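Local coordinates for cytochrome P450 (Zobellia galactanivorans, PDB 6G5O), which binds haem as a member of the cytochrome P450 superfamily, the haem-thiolate proteins that share one largely helical fold, at residues P77-V82 with S198-R203; E178-A183 with E208-V213; D190-L195 with L216-G221. One frame throughout, in Å; residues are numbered along the deposited sequence.

In the fold
The three contacts lie on one side of the cytochrome P450 fold and lead from its surface to the haem. Interactions 2 and 3 sit on different parts of helix 207-220, their centres about 9 Å apart, and meet directly where Ala183 and Gln179 pack on Ser193 and Tyr192. Interaction 1 is about 17 Å, centre to centre, from each of the others. It joins interaction 2 through a salt bridge, Arg203 NH1 to Glu209 OE1 at 2.9 Å, and follows interaction 3 in the chain, strand 199-200 coming after helix 191-196. Interactions 1 and 3 both reach the haem, at a propionate and at the water-bearing side of the iron respectively.

Interaction 1 (P77-V82 with S198-R203); sequences PPVHGV and SEFEGR. With HEM (protoporphyrin IX containing Fe), chain C.
The small β hairpin of strands 199-200 and 203-204, which precedes helix 207-220 and is closed by a type I' turn from Phe200 to Arg203, packs through Phe200 against Val79 and Val82 near the N-terminal end of helix 79-92, the C helix of the P450 fold. The phenyl ring crosses both valines at about a right angle. Val82 directs its CB toward the hairpin, and with CG1 anti to the backbone N (chi1 180°) that methyl approaches the ring obliquely, 3.7 Å from Phe200 CE1. Val79 comes differently: its CG1 lies at the ring edge, 4.1 Å from Phe200 CZ and near the ring plane. Further out, the carboxylate end of Glu201 comes alongside, OE2 standing 4.2 Å from Val82 CG2. Tyr83 stacks on the Phe200 ring, and Ile86 of the next helical turn also touches it, extending this surface patch along the helix. The turn itself is held by paired backbone bonds between Phe200 and Arg203. On the haem side of helix 79-92, the His80 side chain leads away from the hairpin, and His80 NE2 gives a nearly straight hydrogen bond (167°) to HEM O2D, a propionate oxygen, at 2.7 Å.

Interaction 2 (E178-A183 with E208-V213); sequences EQIDRA and EEVKGV
Ile180 carries the apolar part of this contact, reaching from helix 169-185 onto Val210 and Lys211 of helix 207-220. With CG1 anti to its own carbonyl carbon (chi1 -71°) and the chain extended beyond it, the side chain ends in CD1 laid on the backbone of the partner helix: Ile180 CD1 is 3.6 Å from Lys211 CA and equally near Lys211 N. The inner methylene lies beside a valine methyl, Ile180 CG1 to Val210 CG1 at 3.9 Å, the two side chains sliding past each other in opposite directions. Of Lys211, the base of the side chain takes part, CB lying 3.7 Å from Ile180 CD1. Beyond that the extended lysine leads away, and its NZ forms a long, weak ion pair with Asp177.

The polar links lie beside this apolar pair. Asp181 OD1 makes a salt bridge to Lys207, tying the same two helices together beside Ile180. Glu209, whose CB points away from helix 169-185, accepts from Thr206 N at OE1 and bonds Tyr83 OH at OE2. This is apolar helix-to-helix packing, joining helix 169-185, which comes before the short helix 191-196, to the N-terminal half of the long αI helix of the P450 fold.

Interaction 3 (D190-L195 with L216-G221); sequences DMYSVL and LTFAGG. With HEM (protoporphyrin IX containing Fe), chain C.
The distal haem pocket, on the side of the iron that carries a water, is backed here by Met191 and Tyr192, which meet Thr217 and Phe218 on the outer flank of its wall. Met191 and Thr217 reach toward each other tip to tip. The methionine chain is fully extended from a CG anti to the backbone N (chi1 -166°), which brings its CE to 3.9 Å from Thr217 OG1. That hydroxyl is already engaged by Val213 O one turn earlier, so the methyl packs against an oxygen committed to its own helix. Tyr192 crosses Phe218 at about a right angle, and its OH comes to the ring edge, near the ring plane, 3.6 Å from Phe218 CE1. Phe218 also meets Trp149 edge-to-face.

Asp190 is the N-cap of helix 191-196. Asp190 OD1 accepts two bonds on its syn side, from Ser193 N at 3.0 Å and Ser193 OG at 2.8 Å; the donors arrive from opposite faces of the carboxylate plane, a grip that should fix the rotation of the acid. The other segment belongs to the αI helix, where Gly220 and Gly221 open the (A/G)Gx(D/E)T signature of P450s, which ends at Thr224. Gly220 O accepts from the Thr224 hydroxyl and from the water, 2.8 Å away, that also binds the haem iron. Thr217 O lies 3.6 Å from the haem vinyl carbon CBC, Leu216 packs CD2 on the haem methyl CMD, and Gly221 CA comes tightly against haem methyl CMC, at 3.2 Å.

Interaction 1 (P77-V82 with S198-R203)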
loop_
_atom_site.group_PDB
_atom_site.type_symbol
_atom_site.label_atom_id
_atom_site.label_comp_id
_atom_site.label_asym_id
_atom_site.label_seq_id
_atom_site.Cartn_x
_atom_site.Cartn_y
_atom_site.Cartn_z
ATOM N N PRO A 77 -13.275 -13.461 -9.743
ATOM C CA PRO A 77 -14.191 -13.241 -10.849
ATOM C C PRO A 77 -15.072 -14.466 -11.039
ATOM O O PRO A 77 -14.695 -15.539 -10.575
ATOM C CB PRO A 77 -13.260 -13.087 -12.053
ATOM C CG PRO A 77 -11.987 -12.621 -11.488
ATOM C CD PRO A 77 -11.878 -13.282 -10.153
ATOM N N PRO A 78 -16.228 -14.314 -11.686
ATOM C CA PRO A 78 -16.752 -13.009 -12.188
ATOM C C PRO A 78 -17.396 -12.085 -11.133
ATOM O O PRO A 78 -17.686 -10.938 -11.433
ATOM C CB PRO A 78 -17.828 -13.439 -13.178
ATOM C CG PRO A 78 -18.345 -14.733 -12.584
ATOM C CD PRO A 78 -17.141 -15.427 -11.997
ATOM N N VAL A 79 -17.665 -12.600 -9.938
ATOM C CA VAL A 79 -18.312 -11.845 -8.899
ATOM C C VAL A 79 -17.442 -10.637 -8.461
ATOM O O VAL A 79 -17.971 -9.576 -8.156
ATOM C CB VAL A 79 -18.639 -12.755 -7.712
ATOM C CG1 VAL A 79 -19.203 -11.937 -6.558
ATOM C CG2 VAL A 79 -19.703 -13.808 -8.133
ATOM N N HIS A 80 -16.118 -10.814 -8.448
ATOM C CA HIS A 80 -15.167 -9.735 -8.187
ATOM C C HIS A 80 -15.458 -8.464 -8.979
ATOM O O HIS A 80 -15.510 -7.380 -8.421
ATOM C CB HIS A 80 -13.725 -10.184 -8.467
ATOM C CG HIS A 80 -12.730 -9.069 -8.358
ATOM N ND1 HIS A 80 -12.294 -8.368 -9.455
ATOM C CD2 HIS A 80 -12.120 -8.510 -7.287
ATOM C CE1 HIS A 80 -11.461 -7.421 -9.065
ATOM N NE2 HIS A 80 -11.318 -7.501 -7.759
ATOM N N GLY A 81 -15.701 -8.588 -10.275
ATOM C CA GLY A 81 -15.894 -7.393 -11.114
ATOM C C GLY A 81 -17.126 -6.604 -10.794
ATOM O O GLY A 81 -17.121 -5.393 -10.954
ATOM N N VAL A 82 -18.198 -7.292 -10.356
ATOM C CA VAL A 82 -19.440 -6.655 -9.949
ATOM C C VAL A 82 -19.231 -5.787 -8.675
ATOM O O VAL A 82 -19.587 -4.609 -8.675
ATOM C CB VAL A 82 -20.553 -7.699 -9.680
ATOM C CG1 VAL A 82 -21.836 -6.998 -9.250
ATOM C CG2 VAL A 82 -20.844 -8.585 -10.912
ATOM N N SER A 198 -25.588 1.530 -2.078
ATOM C CA SER A 198 -25.186 1.005 -3.382
ATOM C C SER A 198 -25.794 -0.377 -3.644
ATOM O O SER A 198 -26.193 -1.068 -2.722
ATOM C CB SER A 198 -23.671 0.888 -3.470
ATOM O OG SER A 198 -23.077 2.077 -3.077
ATOM N N GLU A 199 -25.795 -0.794 -4.905
ATOM C CA GLU A 199 -26.527 -1.999 -5.311
ATOM C C GLU A 199 -25.684 -3.037 -5.998
ATOM O O GLU A 199 -24.874 -2.708 -6.866
ATOM C CB GLU A 199 -27.662 -1.622 -6.244
ATOM C CG GLU A 199 -28.568 -0.580 -5.635
ATOM C CD GLU A 199 -29.879 -0.451 -6.368
ATOM O OE1 GLU A 199 -29.886 -0.696 -7.610
ATOM O OE2 GLU A 199 -30.879 -0.105 -5.678
ATOM N N PHE A 200 -25.914 -4.282 -5.580
ATOM C CA PHE A 200 -25.287 -5.455 -6.102
ATOM C C PHE A 200 -26.434 -6.203 -6.747
ATOM O O PHE A 200 -27.252 -6.804 -6.033
ATOM C CB PHE A 200 -24.749 -6.267 -4.918
ATOM C CG PHE A 200 -24.026 -7.517 -5.282
ATOM C CD1 PHE A 200 -22.695 -7.466 -5.638
ATOM C CD2 PHE A 200 -24.667 -8.754 -5.254
ATOM C CE1 PHE A 200 -22.000 -8.624 -5.971
ATOM C CE2 PHE A 200 -23.984 -9.904 -5.591
ATOM C CZ PHE A 200 -22.642 -9.842 -5.939
ATOM N N GLU A 201 -26.510 -6.197 -8.061
ATOM C CA GLU A 201 -27.565 -6.929 -8.780
ATOM C C GLU A 201 -28.944 -6.600 -8.203
ATOM O O GLU A 201 -29.699 -7.471 -7.754
ATOM C CB GLU A 201 -27.276 -8.442 -8.807
ATOM C CG GLU A 201 -26.224 -8.798 -9.862
ATOM C CD GLU A 201 -25.600 -10.189 -9.709
ATOM O OE1 GLU A 201 -26.093 -11.004 -8.874
ATOM O OE2 GLU A 201 -24.595 -10.447 -10.425
ATOM N N GLY A 202 -29.221 -5.305 -8.168
ATOM C CA GLY A 202 -30.494 -4.790 -7.721
ATOM C C GLY A 202 -30.875 -4.807 -6.245
ATOM O O GLY A 202 -31.942 -4.334 -5.921
ATOM N N ARG A 203 -30.058 -5.368 -5.347
ATOM C CA ARG A 203 -30.297 -5.186 -3.907
ATOM C C ARG A 203 -29.181 -4.382 -3.210
ATOM O O ARG A 203 -28.012 -4.390 -3.620
ATOM C CB ARG A 203 -30.509 -6.516 -3.185
ATOM C CG ARG A 203 -29.365 -7.485 -3.313
ATOM C CD ARG A 203 -29.034 -8.200 -2.020
ATOM N NE ARG A 203 -27.794 -8.964 -2.193
ATOM C CZ ARG A 203 -26.603 -8.662 -1.678
ATOM N NH1 ARG A 203 -26.447 -7.615 -0.887
ATOM N NH2 ARG A 203 -25.562 -9.463 -1.907
HETATM C CHA HEM C . -4.887 -4.008 -3.488
HETATM C CHB HEM C . -0.497 -2.098 -2.844
HETATM C CHC HEM C . -2.464 1.861 -0.934
HETATM C CHD HEM C . -6.748 -0.275 -0.999
HETATM C C1A HEM C . -3.524 -3.812 -3.496
HETATM C C2A HEM C . -2.570 -4.733 -4.020
HETATM C C3A HEM C . -1.378 -4.186 -3.843
HETATM C C4A HEM C . -1.529 -2.938 -3.198
HETATM C CMA HEM C . -0.098 -4.821 -4.278
HETATM C CAA HEM C . -2.809 -6.072 -4.718
HETATM C CBA HEM C . -3.178 -7.129 -3.690
HETATM C CGA HEM C . -3.520 -8.444 -4.353
HETATM O O1A HEM C . -4.218 -9.251 -3.745
HETATM O O2A HEM C . -3.143 -8.748 -5.499
HETATM C C1B HEM C . -0.658 -0.854 -2.269
HETATM C C2B HEM C . 0.424 0.034 -2.105
HETATM C C3B HEM C . -0.107 1.170 -1.539
HETATM C C4B HEM C . -1.574 0.902 -1.404
HETATM C CMB HEM C . 1.861 -0.246 -2.427
HETATM C CAB HEM C . 0.466 2.460 -1.164
HETATM C CBB HEM C . 1.674 2.887 -1.478
HETATM C C1C HEM C . -3.809 1.646 -0.782
HETATM C C2C HEM C . -4.692 2.505 -0.130
HETATM C C3C HEM C . -5.911 1.876 -0.094
HETATM C C4C HEM C . -5.742 0.637 -0.763
HETATM C CMC HEM C . -4.384 3.863 0.420
HETATM C CAC HEM C . -7.180 2.379 0.450
HETATM C CBC HEM C . -7.403 3.544 1.052
HETATM C C1D HEM C . -6.567 -1.449 -1.749
HETATM C C2D HEM C . -7.696 -2.334 -2.088
HETATM C C3D HEM C . -7.203 -3.362 -2.798
HETATM C C4D HEM C . -5.755 -3.129 -2.840
HETATM C CMD HEM C . -9.120 -2.062 -1.743
HETATM C CAD HEM C . -7.987 -4.527 -3.374
HETATM C CBD HEM C . -8.351 -4.409 -4.863
HETATM C CGD HEM C . -9.206 -5.610 -5.312
HETATM O O1D HEM C . -9.294 -6.661 -4.584
HETATM O O2D HEM C . -9.857 -5.609 -6.412
HETATM N NA HEM C . -2.860 -2.727 -2.948
HETATM N NB HEM C . -1.801 -0.316 -1.838
HETATM N NC HEM C . -4.433 0.505 -1.139
HETATM N ND HEM C . -5.451 -1.972 -2.230
HETATM FE FE HEM C . -3.711 -1.197 -2.063
HETATM O O HOH W 1 -3.156 -2.223 -0.139
#

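Interaction 2 (E178-A183 with E208-V213)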
loop_
_atom_site.group_PDB
_atom_site.type_symbol
_atom_site.label_atom_id
_atom_site.label_comp_id
_atom_site.label_asym_id
_atom_site.label_seq_id
_atom_site.Cartn_x
_atom_site.Cartn_y
_atom_site.Cartn_z
ATOM N N GLU A 178 -19.457 0.223 14.508
ATOM C CA GLU A 178 -20.131 1.403 15.068
ATOM C C GLU A 178 -20.450 2.456 14.013
ATOM O O GLU A 178 -21.566 2.969 13.992
ATOM C CB GLU A 178 -19.350 2.042 16.241
ATOM C CG GLU A 178 -19.258 1.222 17.541
ATOM C CD GLU A 178 -20.549 0.476 17.943
ATOM O OE1 GLU A 178 -20.518 -0.782 18.047
ATOM O OE2 GLU A 178 -21.597 1.135 18.162
ATOM N N GLN A 179 -19.494 2.778 13.135
ATOM C CA GLN A 179 -19.775 3.715 12.062
ATOM C C GLN A 179 -20.846 3.188 11.086
ATOM O O GLN A 179 -21.637 3.965 10.574
ATOM C CB GLN A 179 -18.496 4.040 11.290
ATOM C CG GLN A 179 -17.350 4.600 12.141
ATOM C CD GLN A 179 -17.654 5.946 12.690
ATOM O OE1 GLN A 179 -18.319 6.797 12.047
ATOM N NE2 GLN A 179 -17.225 6.148 13.907
ATOM N N ILE A 180 -20.867 1.884 10.806
ATOM C CA ILE A 180 -21.890 1.326 9.890
ATOM C C ILE A 180 -23.271 1.537 10.521
ATOM O O ILE A 180 -24.182 2.037 9.861
ATOM C CB ILE A 180 -21.614 -0.161 9.537
ATOM C CG1 ILE A 180 -20.408 -0.236 8.623
ATOM C CG2 ILE A 180 -22.786 -0.827 8.798
ATOM C CD1 ILE A 180 -19.797 -1.609 8.488
ATOM N N ASP A 181 -23.385 1.242 11.818
ATOM C CA ASP A 181 -24.627 1.470 12.583
ATOM C C ASP A 181 -25.055 2.934 12.615
ATOM O O ASP A 181 -26.237 3.208 12.366
ATOM C CB ASP A 181 -24.541 0.905 14.023
ATOM C CG ASP A 181 -24.558 -0.649 14.061
ATOM O OD1 ASP A 181 -25.018 -1.282 13.072
ATOM O OD2 ASP A 181 -24.098 -1.245 15.077
ATOM N N ARG A 182 -24.119 3.860 12.882
ATOM C CA ARG A 182 -24.413 5.299 12.815
ATOM C C ARG A 182 -24.950 5.686 11.460
ATOM O O ARG A 182 -25.890 6.456 11.373
ATOM C CB ARG A 182 -23.183 6.181 13.087
ATOM C CG ARG A 182 -22.607 6.037 14.485
ATOM C CD ARG A 182 -23.324 6.885 15.517
ATOM N NE ARG A 182 -22.545 8.101 15.802
ATOM C CZ ARG A 182 -21.398 8.141 16.489
ATOM N NH1 ARG A 182 -20.859 7.028 16.985
ATOM N NH2 ARG A 182 -20.770 9.302 16.668
ATOM N N ALA A 183 -24.325 5.193 10.394
ATOM C CA ALA A 183 -24.740 5.584 9.046
ATOM C C ALA A 183 -26.063 4.931 8.622
ATOM O O ALA A 183 -26.749 5.528 7.811
ATOM C CB ALA A 183 -23.632 5.306 8.020
ATOM N N GLU A 208 -22.700 -6.451 6.549
ATOM C CA GLU A 208 -21.562 -7.350 6.466
ATOM C C GLU A 208 -20.699 -7.091 5.230
ATOM O O GLU A 208 -19.452 -7.193 5.307
ATOM C CB GLU A 208 -22.011 -8.825 6.482
ATOM C CG GLU A 208 -20.913 -9.906 6.391
ATOM C CD GLU A 208 -20.050 -10.072 7.673
ATOM O OE1 GLU A 208 -20.162 -9.250 8.623
ATOM O OE2 GLU A 208 -19.250 -11.050 7.741
ATOM N N GLU A 209 -21.338 -6.818 4.098
ATOM C CA GLU A 209 -20.594 -6.479 2.883
ATOM C C GLU A 209 -19.906 -5.122 3.044
ATOM O O GLU A 209 -18.782 -4.982 2.661
ATOM C CB GLU A 209 -21.497 -6.488 1.660
ATOM C CG GLU A 209 -21.805 -7.906 1.184
ATOM C CD GLU A 209 -23.015 -7.948 0.280
ATOM O OE1 GLU A 209 -24.040 -7.391 0.693
ATOM O OE2 GLU A 209 -22.941 -8.472 -0.857
ATOM N N VAL A 210 -20.570 -4.153 3.644
ATOM C CA VAL A 210 -19.992 -2.825 3.829
ATOM C C VAL A 210 -18.786 -2.957 4.728
ATOM O O VAL A 210 -17.766 -2.343 4.472
ATOM C CB VAL A 210 -21.049 -1.825 4.374
ATOM C CG1 VAL A 210 -20.440 -0.457 4.750
ATOM C CG2 VAL A 210 -22.110 -1.620 3.317
ATOM N N LYS A 211 -18.876 -3.814 5.739
ATOM C CA LYS A 211 -17.781 -3.991 6.665
ATOM C C LYS A 211 -16.570 -4.597 5.948
ATOM O O LYS A 211 -15.417 -4.230 6.207
ATOM C CB LYS A 211 -18.230 -4.885 7.820
ATOM C CG LYS A 211 -17.171 -5.159 8.872
ATOM C CD LYS A 211 -17.703 -6.096 9.945
ATOM C CE LYS A 211 -16.614 -6.472 10.954
ATOM N NZ LYS A 211 -17.169 -7.106 12.178
ATOM N N GLY A 212 -16.856 -5.544 5.050
ATOM C CA GLY A 212 -15.864 -6.136 4.156
ATOM C C GLY A 212 -15.049 -5.122 3.326
ATOM O O GLY A 212 -13.828 -5.260 3.197
ATOM N N VAL A 213 -15.721 -4.105 2.804
ATOM C CA VAL A 213 -15.059 -3.064 2.066
ATOM C C VAL A 213 -14.293 -2.125 2.994
ATOM O O VAL A 213 -13.183 -1.690 2.680
ATOM C CB VAL A 213 -16.078 -2.212 1.274
ATOM C CG1 VAL A 213 -15.355 -1.093 0.500
ATOM C CG2 VAL A 213 -16.889 -3.111 0.334
#

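Interaction 3 (D190-L195 with L216-G221)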
loop_
_atom_site.group_PDB
_atom_site.type_symbol
_atom_site.label_atom_id
_atom_site.label_comp_id
_atom_site.label_asym_id
_atom_site.label_seq_id
_atom_site.Cartn_x
_atom_site.Cartn_y
_atom_site.Cartn_z
ATOM N N ASP A 190 -20.850 10.240 3.619
ATOM C CA ASP A 190 -19.602 9.548 3.876
ATOM C C ASP A 190 -19.610 8.164 3.216
ATOM O O ASP A 190 -20.659 7.710 2.766
ATOM C CB ASP A 190 -19.324 9.478 5.396
ATOM C CG ASP A 190 -20.316 8.576 6.167
ATOM O OD1 ASP A 190 -21.265 8.000 5.574
ATOM O OD2 ASP A 190 -20.093 8.410 7.389
ATOM N N MET A 191 -18.447 7.526 3.127
ATOM C CA MET A 191 -18.322 6.292 2.374
ATOM C C MET A 191 -19.277 5.169 2.876
ATOM O O MET A 191 -19.819 4.393 2.078
ATOM C CB MET A 191 -16.870 5.804 2.411
ATOM C CG MET A 191 -16.493 4.723 1.408
ATOM S SD MET A 191 -14.755 4.245 1.615
ATOM C CE MET A 191 -14.623 2.888 0.441
ATOM N N TYR A 192 -19.439 5.083 4.192
ATOM C CA TYR A 192 -20.353 4.124 4.831
ATOM C C TYR A 192 -21.766 4.247 4.267
ATOM O O TYR A 192 -22.387 3.259 3.847
ATOM C CB TYR A 192 -20.420 4.385 6.314
ATOM C CG TYR A 192 -19.077 4.320 7.025
ATOM C CD1 TYR A 192 -18.533 3.103 7.406
ATOM C CD2 TYR A 192 -18.389 5.492 7.349
ATOM C CE1 TYR A 192 -17.337 3.040 8.051
ATOM C CE2 TYR A 192 -17.168 5.457 8.006
ATOM C CZ TYR A 192 -16.647 4.240 8.345
ATOM O OH TYR A 192 -15.464 4.187 9.025
ATOM N N SER A 193 -22.242 5.481 4.219
ATOM C CA SER A 193 -23.595 5.781 3.750
ATOM C C SER A 193 -23.779 5.479 2.297
ATOM O O SER A 193 -24.775 4.879 1.914
ATOM C CB SER A 193 -23.926 7.252 4.004
ATOM O OG SER A 193 -24.011 7.452 5.396
ATOM N N VAL A 194 -22.809 5.889 1.486
ATOM C CA VAL A 194 -22.808 5.566 0.082
ATOM C C VAL A 194 -22.808 4.051 -0.181
ATOM O O VAL A 194 -23.457 3.606 -1.093
ATOM C CB VAL A 194 -21.590 6.172 -0.645
ATOM C CG1 VAL A 194 -21.550 5.710 -2.097
ATOM C CG2 VAL A 194 -21.662 7.701 -0.603
ATOM N N LEU A 195 -22.006 3.293 0.552
ATOM C CA LEU A 195 -21.946 1.858 0.347
ATOM C C LEU A 195 -23.289 1.187 0.711
ATOM O O LEU A 195 -23.781 0.379 -0.079
ATOM C CB LEU A 195 -20.782 1.231 1.116
ATOM C CG LEU A 195 -19.372 1.568 0.593
ATOM C CD1 LEU A 195 -18.341 0.913 1.474
ATOM C CD2 LEU A 195 -19.178 1.087 -0.829
ATOM N N LEU A 216 -11.039 -3.511 4.889
ATOM C CA LEU A 216 -10.020 -3.577 3.866
ATOM C C LEU A 216 -9.464 -2.222 3.544
ATOM O O LEU A 216 -8.275 -2.073 3.400
ATOM C CB LEU A 216 -10.582 -4.190 2.603
ATOM C CG LEU A 216 -9.734 -4.089 1.332
ATOM C CD1 LEU A 216 -8.418 -4.867 1.455
ATOM C CD2 LEU A 216 -10.600 -4.566 0.154
ATOM N N THR A 217 -10.340 -1.249 3.418
ATOM C CA THR A 217 -9.942 0.115 3.119
ATOM C C THR A 217 -9.028 0.757 4.198
ATOM O O THR A 217 -8.026 1.406 3.860
ATOM C CB THR A 217 -11.195 0.969 2.861
ATOM O OG1 THR A 217 -11.872 0.439 1.715
ATOM C CG2 THR A 217 -10.840 2.382 2.596
ATOM N N PHE A 218 -9.380 0.598 5.478
ATOM C CA PHE A 218 -8.521 1.056 6.574
ATOM C C PHE A 218 -7.196 0.330 6.618
ATOM O O PHE A 218 -6.143 0.960 6.812
ATOM C CB PHE A 218 -9.181 0.892 7.943
ATOM C CG PHE A 218 -10.032 2.040 8.322
ATOM C CD1 PHE A 218 -11.345 2.087 7.925
ATOM C CD2 PHE A 218 -9.498 3.110 9.026
ATOM C CE1 PHE A 218 -12.133 3.186 8.258
ATOM C CE2 PHE A 218 -10.292 4.198 9.386
ATOM C CZ PHE A 218 -11.614 4.239 8.998
ATOM N N ALA A 219 -7.225 -0.977 6.429
ATOM C CA ALA A 219 -6.002 -1.753 6.577
ATOM C C ALA A 219 -5.026 -1.659 5.386
ATOM O O ALA A 219 -3.813 -1.691 5.576
ATOM C CB ALA A 219 -6.344 -3.212 6.855
ATOM N N GLY A 220 -5.553 -1.602 4.164
ATOM C CA GLY A 220 -4.735 -1.675 2.967
ATOM C C GLY A 220 -3.948 -0.394 2.701
ATOM O O GLY A 220 -2.942 -0.423 2.024
ATOM N N GLY A 221 -4.433 0.727 3.197
ATOM C CA GLY A 221 -3.804 1.990 2.977
ATOM C C GLY A 221 -3.015 2.561 4.143
ATOM O O GLY A 221 -2.528 3.689 4.055
HETATM C CHA HEM C . -4.887 -4.008 -3.488
HETATM C CHB HEM C . -0.497 -2.098 -2.844
HETATM C CHC HEM C . -2.464 1.861 -0.934
HETATM C CHD HEM C . -6.748 -0.275 -0.999
HETATM C C1A HEM C . -3.524 -3.812 -3.496
HETATM C C2A HEM C . -2.570 -4.733 -4.020
HETATM C C3A HEM C . -1.378 -4.186 -3.843
HETATM C C4A HEM C . -1.529 -2.938 -3.198
HETATM C CMA HEM C . -0.098 -4.821 -4.278
HETATM C CAA HEM C . -2.809 -6.072 -4.718
HETATM C CBA HEM C . -3.178 -7.129 -3.690
HETATM C CGA HEM C . -3.520 -8.444 -4.353
HETATM O O1A HEM C . -4.218 -9.251 -3.745
HETATM O O2A HEM C . -3.143 -8.748 -5.499
HETATM C C1B HEM C . -0.658 -0.854 -2.269
HETATM C C2B HEM C . 0.424 0.034 -2.105
HETATM C C3B HEM C . -0.107 1.170 -1.539
HETATM C C4B HEM C . -1.574 0.902 -1.404
HETATM C CMB HEM C . 1.861 -0.246 -2.427
HETATM C CAB HEM C . 0.466 2.460 -1.164
HETATM C CBB HEM C . 1.674 2.887 -1.478
HETATM C C1C HEM C . -3.809 1.646 -0.782
HETATM C C2C HEM C . -4.692 2.505 -0.130
HETATM C C3C HEM C . -5.911 1.876 -0.094
HETATM C C4C HEM C . -5.742 0.637 -0.763
HETATM C CMC HEM C . -4.384 3.863 0.420
HETATM C CAC HEM C . -7.180 2.379 0.450
HETATM C CBC HEM C . -7.403 3.544 1.052
HETATM C C1D HEM C . -6.567 -1.449 -1.749
HETATM C C2D HEM C . -7.696 -2.334 -2.088
HETATM C C3D HEM C . -7.203 -3.362 -2.798
HETATM C C4D HEM C . -5.755 -3.129 -2.840
HETATM C CMD HEM C . -9.120 -2.062 -1.743
HETATM C CAD HEM C . -7.987 -4.527 -3.374
HETATM C CBD HEM C . -8.351 -4.409 -4.863
HETATM C CGD HEM C . -9.206 -5.610 -5.312
HETATM O O1D HEM C . -9.294 -6.661 -4.584
HETATM O O2D HEM C . -9.857 -5.609 -6.412
HETATM N NA HEM C . -2.860 -2.727 -2.948
HETATM N NB HEM C . -1.801 -0.316 -1.838
HETATM N NC HEM C . -4.433 0.505 -1.139
HETATM N ND HEM C . -5.451 -1.972 -2.230
HETATM FE FE HEM C . -3.711 -1.197 -2.063
HETATM O O HOH W 1 -3.156 -2.223 -0.139
#